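GH26A (Muricauda sp. MAR_2010_75, PDB 6Q75) is a glycoside hydrolase of family 26 that probably cleaves beta-linked polysaccharide chains. Local coordinates at residues A[188-202]-A[234-246]. Residues are numbered along the deposited sequence; the frame is centred on the assembly and turned at random.
Sequences KKGKDGFVKLWKQLY and YKDFYPGHKYVDI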
loop_
_atom_site.group_PDB
_atom_site.type_symbol
_atom_site.label_atom_id
_atom_site.label_comp_id
_atom_site.label_asym_id
_atom_site.label_seq_id
_atom_site.Cartn_x
_atom_site.Cartn_y
_atom_site.Cartn_z
ATOM N N LYS A 188 -10.240 3.118 14.660
ATOM C CA LYS A 188 -10.531 2.096 15.663
ATOM C C LYS A 188 -9.378 2.108 16.661
ATOM O O LYS A 188 -8.336 1.497 16.433
ATOM C CB LYS A 188 -10.704 0.744 15.010
ATOM C CG LYS A 188 -11.828 0.726 13.980
ATOM C CD LYS A 188 -13.221 0.830 14.649
ATOM C CE LYS A 188 -14.340 0.790 13.588
ATOM N NZ LYS A 188 -14.424 1.995 12.724
ATOM N N LYS A 189 -9.550 2.843 17.751
ATOM C CA LYS A 189 -8.447 3.016 18.688
ATOM C C LYS A 189 -8.384 1.892 19.727
ATOM O O LYS A 189 -9.322 1.108 19.906
ATOM C CB LYS A 189 -8.545 4.386 19.376
ATOM C CG LYS A 189 -8.338 5.574 18.389
ATOM C CD LYS A 189 -7.988 6.866 19.120
ATOM C CE LYS A 189 -7.867 8.083 18.179
ATOM N NZ LYS A 189 -9.207 8.637 17.773
ATOM N N GLY A 190 -7.241 1.806 20.403
ATOM C CA GLY A 190 -7.111 0.927 21.549
ATOM C C GLY A 190 -6.660 -0.479 21.189
ATOM O O GLY A 190 -6.559 -0.866 20.023
ATOM N N LYS A 191 -6.393 -1.263 22.234
ATOM C CA LYS A 191 -5.815 -2.591 22.046
ATOM C C LYS A 191 -6.769 -3.528 21.317
ATOM O O LYS A 191 -6.320 -4.468 20.654
ATOM C CB LYS A 191 -5.410 -3.190 23.399
ATOM C CG LYS A 191 -6.562 -3.690 24.227
ATOM N N ASP A 192 -8.076 -3.289 21.409
ATOM C CA ASP A 192 -9.035 -4.098 20.677
ATOM C C ASP A 192 -9.461 -3.450 19.372
ATOM O O ASP A 192 -10.411 -3.921 18.736
ATOM C CB ASP A 192 -10.247 -4.409 21.559
ATOM C CG ASP A 192 -9.872 -5.251 22.767
ATOM O OD1 ASP A 192 -8.908 -6.041 22.666
ATOM O OD2 ASP A 192 -10.529 -5.112 23.820
ATOM N N GLY A 193 -8.761 -2.392 18.945
ATOM C CA GLY A 193 -9.091 -1.751 17.697
ATOM C C GLY A 193 -8.252 -2.219 16.527
ATOM O O GLY A 193 -8.056 -3.413 16.316
ATOM N N PHE A 194 -7.757 -1.261 15.753
ATOM C CA PHE A 194 -7.115 -1.587 14.486
ATOM C C PHE A 194 -5.966 -2.564 14.672
ATOM O O PHE A 194 -5.768 -3.455 13.838
ATOM C CB PHE A 194 -6.587 -0.322 13.807
ATOM C CG PHE A 194 -5.948 -0.599 12.485
ATOM C CD1 PHE A 194 -6.735 -0.808 11.363
ATOM C CD2 PHE A 194 -4.569 -0.712 12.369
ATOM C CE1 PHE A 194 -6.148 -1.075 10.116
ATOM C CE2 PHE A 194 -3.969 -0.993 11.135
ATOM C CZ PHE A 194 -4.757 -1.178 10.019
ATOM N N VAL A 195 -5.174 -2.391 15.733
ATOM C CA VAL A 195 -3.961 -3.207 15.830
ATOM C C VAL A 195 -4.328 -4.677 15.931
ATOM O O VAL A 195 -3.550 -5.545 15.516
ATOM C CB VAL A 195 -3.057 -2.774 17.002
ATOM C CG1 VAL A 195 -2.578 -1.326 16.799
ATOM C CG2 VAL A 195 -3.738 -2.977 18.343
ATOM N N LYS A 196 -5.522 -4.981 16.455
ATOM C CA LYS A 196 -5.933 -6.377 16.557
ATOM C C LYS A 196 -6.384 -6.922 15.204
ATOM O O LYS A 196 -6.153 -8.104 14.907
ATOM C CB LYS A 196 -7.039 -6.519 17.608
ATOM C CG LYS A 196 -7.410 -7.980 17.904
ATOM C CD LYS A 196 -8.566 -8.101 18.881
ATOM C CE LYS A 196 -8.521 -9.461 19.602
ATOM N NZ LYS A 196 -9.403 -9.541 20.812
ATOM N N LEU A 197 -7.017 -6.080 14.375
ATOM C CA LEU A 197 -7.306 -6.475 13.001
ATOM C C LEU A 197 -6.018 -6.731 12.222
ATOM O O LEU A 197 -5.909 -7.722 11.494
ATOM C CB LEU A 197 -8.155 -5.403 12.299
ATOM C CG LEU A 197 -8.366 -5.598 10.789
ATOM C CD1 LEU A 197 -9.074 -6.949 10.551
ATOM C CD2 LEU A 197 -9.193 -4.438 10.153
ATOM N N TRP A 198 -5.037 -5.832 12.343
ATOM C CA TRP A 198 -3.776 -6.012 11.634
ATOM C C TRP A 198 -3.134 -7.346 11.996
ATOM O O TRP A 198 -2.708 -8.114 11.118
ATOM C CB TRP A 198 -2.836 -4.861 11.972
ATOM C CG TRP A 198 -1.535 -4.895 11.227
ATOM C CD1 TRP A 198 -0.392 -5.563 11.572
ATOM C CD2 TRP A 198 -1.252 -4.221 10.001
ATOM N NE1 TRP A 198 0.591 -5.333 10.628
ATOM C CE2 TRP A 198 0.083 -4.513 9.656
ATOM C CE3 TRP A 198 -2.006 -3.398 9.156
ATOM C CZ2 TRP A 198 0.684 -4.005 8.507
ATOM C CZ3 TRP A 198 -1.405 -2.904 8.008
ATOM C CH2 TRP A 198 -0.082 -3.220 7.692
ATOM N N LYS A 199 -3.067 -7.648 13.294
ATOM C CA LYS A 199 -2.411 -8.880 13.724
ATOM C C LYS A 199 -3.191 -10.114 13.295
ATOM O O LYS A 199 -2.590 -11.151 12.988
ATOM C CB LYS A 199 -2.226 -8.867 15.237
ATOM C CG LYS A 199 -1.314 -7.750 15.747
ATOM C CD LYS A 199 -1.423 -7.690 17.252
ATOM C CE LYS A 199 -1.062 -6.339 17.832
ATOM N NZ LYS A 199 -1.390 -6.380 19.295
ATOM N N GLN A 200 -4.523 -10.021 13.265
ATOM C CA GLN A 200 -5.338 -11.150 12.817
ATOM C C GLN A 200 -5.126 -11.423 11.331
ATOM O O GLN A 200 -5.043 -12.584 10.902
ATOM C CB GLN A 200 -6.818 -10.888 13.115
ATOM C CG GLN A 200 -7.725 -12.096 12.916
ATOM C CD GLN A 200 -9.148 -11.812 13.390
ATOM O OE1 GLN A 200 -10.062 -11.594 12.583
ATOM N NE2 GLN A 200 -9.327 -11.771 14.690
ATOM N N LEU A 201 -5.052 -10.366 10.523
ATOM C CA LEU A 201 -4.749 -10.556 9.112
ATOM C C LEU A 201 -3.343 -11.120 8.948
ATOM O O LEU A 201 -3.108 -12.003 8.115
ATOM C CB LEU A 201 -4.882 -9.227 8.357
ATOM C CG LEU A 201 -4.608 -9.340 6.845
ATOM C CD1 LEU A 201 -5.750 -10.073 6.174
ATOM C CD2 LEU A 201 -4.462 -7.959 6.192
ATOM N N TYR A 202 -2.395 -10.606 9.733
ATOM C CA TYR A 202 -1.019 -11.080 9.643
ATOM C C TYR A 202 -0.959 -12.569 9.940
ATOM O O TYR A 202 -0.356 -13.344 9.186
ATOM C CB TYR A 202 -0.138 -10.287 10.608
ATOM C CG TYR A 202 1.332 -10.582 10.459
ATOM C CD1 TYR A 202 1.875 -11.717 11.033
ATOM C CD2 TYR A 202 2.181 -9.721 9.756
ATOM C CE1 TYR A 202 3.207 -12.020 10.915
ATOM C CE2 TYR A 202 3.545 -10.020 9.635
ATOM C CZ TYR A 202 4.043 -11.167 10.220
ATOM O OH TYR A 202 5.384 -11.514 10.128
ATOM N N TYR A 234 -0.565 9.013 13.956
ATOM C CA TYR A 234 -0.031 7.747 13.457
ATOM C C TYR A 234 0.074 6.703 14.560
ATOM O O TYR A 234 -0.322 5.547 14.375
ATOM C CB TYR A 234 1.354 7.976 12.845
ATOM C CG TYR A 234 1.381 8.788 11.541
ATOM C CD1 TYR A 234 0.494 8.516 10.503
ATOM C CD2 TYR A 234 2.329 9.797 11.349
ATOM C CE1 TYR A 234 0.558 9.208 9.307
ATOM C CE2 TYR A 234 2.396 10.514 10.152
ATOM C CZ TYR A 234 1.500 10.213 9.139
ATOM O OH TYR A 234 1.555 10.897 7.957
ATOM N N LYS A 235 0.635 7.091 15.710
ATOM C CA LYS A 235 0.996 6.106 16.730
ATOM C C LYS A 235 -0.218 5.399 17.308
ATOM O O LYS A 235 -0.087 4.259 17.773
ATOM C CB LYS A 235 1.789 6.778 17.851
ATOM C CG LYS A 235 0.993 7.743 18.698
ATOM C CD LYS A 235 1.811 8.226 19.877
ATOM C CE LYS A 235 1.255 9.529 20.431
ATOM N N ASP A 236 -1.408 6.011 17.240
ATOM C CA ASP A 236 -2.605 5.406 17.820
ATOM C C ASP A 236 -3.091 4.176 17.068
ATOM O O ASP A 236 -4.013 3.496 17.544
ATOM C CB ASP A 236 -3.745 6.432 17.891
ATOM C CG ASP A 236 -3.497 7.513 18.929
ATOM O OD1 ASP A 236 -2.553 7.364 19.743
ATOM O OD2 ASP A 236 -4.290 8.482 18.973
ATOM N N PHE A 237 -2.500 3.867 15.916
ATOM C CA PHE A 237 -2.951 2.751 15.101
ATOM C C PHE A 237 -1.809 1.842 14.675
ATOM O O PHE A 237 -1.995 1.025 13.763
ATOM C CB PHE A 237 -3.694 3.271 13.874
ATOM C CG PHE A 237 -4.770 4.258 14.219
ATOM C CD1 PHE A 237 -4.479 5.610 14.290
ATOM C CD2 PHE A 237 -6.049 3.820 14.547
ATOM C CE1 PHE A 237 -5.459 6.518 14.633
ATOM C CE2 PHE A 237 -7.043 4.718 14.887
ATOM C CZ PHE A 237 -6.751 6.085 14.926
ATOM N N TYR A 238 -0.644 1.968 15.316
ATOM C CA TYR A 238 0.549 1.230 14.907
ATOM C C TYR A 238 0.643 -0.073 15.689
ATOM O O TYR A 238 0.657 -0.041 16.927
ATOM C CB TYR A 238 1.807 2.060 15.129
ATOM C CG TYR A 238 3.056 1.412 14.578
ATOM C CD1 TYR A 238 3.257 1.305 13.204
ATOM C CD2 TYR A 238 4.045 0.917 15.424
ATOM C CE1 TYR A 238 4.411 0.724 12.688
ATOM C CE2 TYR A 238 5.210 0.312 14.916
ATOM C CZ TYR A 238 5.372 0.227 13.542
ATOM O OH TYR A 238 6.500 -0.346 13.006
ATOM N N PRO A 239 0.680 -1.230 15.026
ATOM C CA PRO A 239 0.580 -2.508 15.744
ATOM C C PRO A 239 1.888 -3.002 16.352
ATOM O O PRO A 239 1.894 -4.068 16.973
ATOM C CB PRO A 239 0.105 -3.462 14.642
ATOM C CG PRO A 239 0.772 -2.909 13.395
ATOM C CD PRO A 239 0.735 -1.405 13.563
ATOM N N GLY A 240 2.976 -2.284 16.185
ATOM C CA GLY A 240 4.262 -2.684 16.722
ATOM C C GLY A 240 5.205 -3.126 15.619
ATOM O O GLY A 240 4.785 -3.620 14.563
ATOM N N HIS A 241 6.511 -2.994 15.886
ATOM C CA HIS A 241 7.519 -3.277 14.871
ATOM C C HIS A 241 7.536 -4.741 14.466
ATOM O O HIS A 241 7.978 -5.064 13.359
ATOM C CB HIS A 241 8.900 -2.874 15.397
ATOM C CG HIS A 241 8.984 -1.427 15.765
ATOM N ND1 HIS A 241 8.658 -0.420 14.881
ATOM C CD2 HIS A 241 9.320 -0.819 16.927
ATOM C CE1 HIS A 241 8.808 0.750 15.477
ATOM N NE2 HIS A 241 9.220 0.536 16.716
ATOM N N LYS A 242 7.040 -5.635 15.318
ATOM C CA LYS A 242 7.051 -7.047 14.978
ATOM C C LYS A 242 6.181 -7.371 13.763
ATOM O O LYS A 242 6.388 -8.406 13.110
ATOM C CB LYS A 242 6.569 -7.803 16.221
ATOM C CG LYS A 242 6.133 -9.210 16.017
ATOM C CD LYS A 242 5.508 -9.751 17.276
ATOM C CE LYS A 242 5.302 -11.250 17.138
ATOM N NZ LYS A 242 5.845 -11.986 18.298
ATOM N N TYR A 243 5.237 -6.494 13.422
ATOM C CA TYR A 243 4.234 -6.777 12.405
ATOM C C TYR A 243 4.328 -5.870 11.190
ATOM O O TYR A 243 3.437 -5.929 10.330
ATOM C CB TYR A 243 2.824 -6.630 12.992
ATOM C CG TYR A 243 2.576 -7.624 14.100
ATOM C CD1 TYR A 243 2.372 -8.955 13.812
ATOM C CD2 TYR A 243 2.536 -7.222 15.426
ATOM C CE1 TYR A 243 2.154 -9.880 14.821
ATOM C CE2 TYR A 243 2.311 -8.142 16.438
ATOM C CZ TYR A 243 2.122 -9.464 16.130
ATOM O OH TYR A 243 1.904 -10.393 17.130
ATOM N N VAL A 244 5.348 -5.021 11.098
ATOM C CA VAL A 244 5.410 -4.011 10.037
ATOM C C VAL A 244 6.835 -3.972 9.484
ATOM O O VAL A 244 7.793 -3.898 10.258
ATOM C CB VAL A 244 5.000 -2.616 10.558
ATOM C CG1 VAL A 244 5.191 -1.559 9.456
ATOM C CG2 VAL A 244 3.551 -2.607 11.090
ATOM N N ASP A 245 6.980 -4.012 8.145
ATOM C CA ASP A 245 8.278 -3.859 7.480
ATOM C C ASP A 245 8.556 -2.412 7.083
ATOM O O ASP A 245 9.690 -1.939 7.209
ATOM C CB ASP A 245 8.334 -4.717 6.207
ATOM C CG ASP A 245 8.452 -6.221 6.498
ATOM O OD1 ASP A 245 9.418 -6.653 7.187
ATOM O OD2 ASP A 245 7.562 -6.971 6.032
ATOM N N ILE A 246 7.549 -1.725 6.567
ATOM C CA ILE A 246 7.715 -0.388 5.992
ATOM C C ILE A 246 6.534 0.448 6.449
ATOM O O ILE A 246 5.403 -0.048 6.482
ATOM C CB ILE A 246 7.781 -0.472 4.456
ATOM C CG1 ILE A 246 8.985 -1.309 4.024
ATOM C CG2 ILE A 246 7.849 0.956 3.822
ATOM C CD1 ILE A 246 9.298 -1.199 2.582
HETATM O O HOH W 1 -5.278 3.516 19.979
#
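Asp236 meets Lys189 obliquely: the lysine CE lies 3.7 Å from Asp236 OD2, a contact with the aliphatic part of the chain, while Lys189 NZ is hydrogen-bonded to Asn187 OD1. A water takes the N-H of Gly190 and donates to Asp236 O, joining the two backbones. Phe237 slides its ring in beside residues 188-189, its rim toward Lys188 N and its CZ 3.8 Å from Lys189 CG; a flat apolar group suits this buried position. Its carbonyl O, near Phe194 CD2, is hydrogen-bonded by Trp218 of strand 214-221. Pro239, rigid and compact, sits where the chains run closest. Its CB packs on Val195 CB, and its CG stands 3.6 Å from the centroid of the five-membered ring of Trp198, a CH-pi contact over the face. The fold is the (beta/alpha)8 barrel of family 26: helix 194-208 here packs on the loop between strands 214-221 and 246-251. With CG anti to the backbone N (chi1 -176°), Trp198 reaches toward that loop, and its NE1 donates to Tyr243 O at 2.9 Å, nearly straight and in the indole plane, though above the carbonyl plane. A phenylalanine here would probably leave Tyr243 O without this donor and Pro239 less fully covered. The flat ring of Tyr243 accepts lysine methylenes on both faces, Lys199 CG 3.8 Å from the centroid and Lys242 CG opposite, while its edge points at the face of Tyr202 in a T-shaped pair, planes at 81°. Val244, small, apolar and buried, touches the indole with CG2, 4.1 Å from Trp198 CZ2.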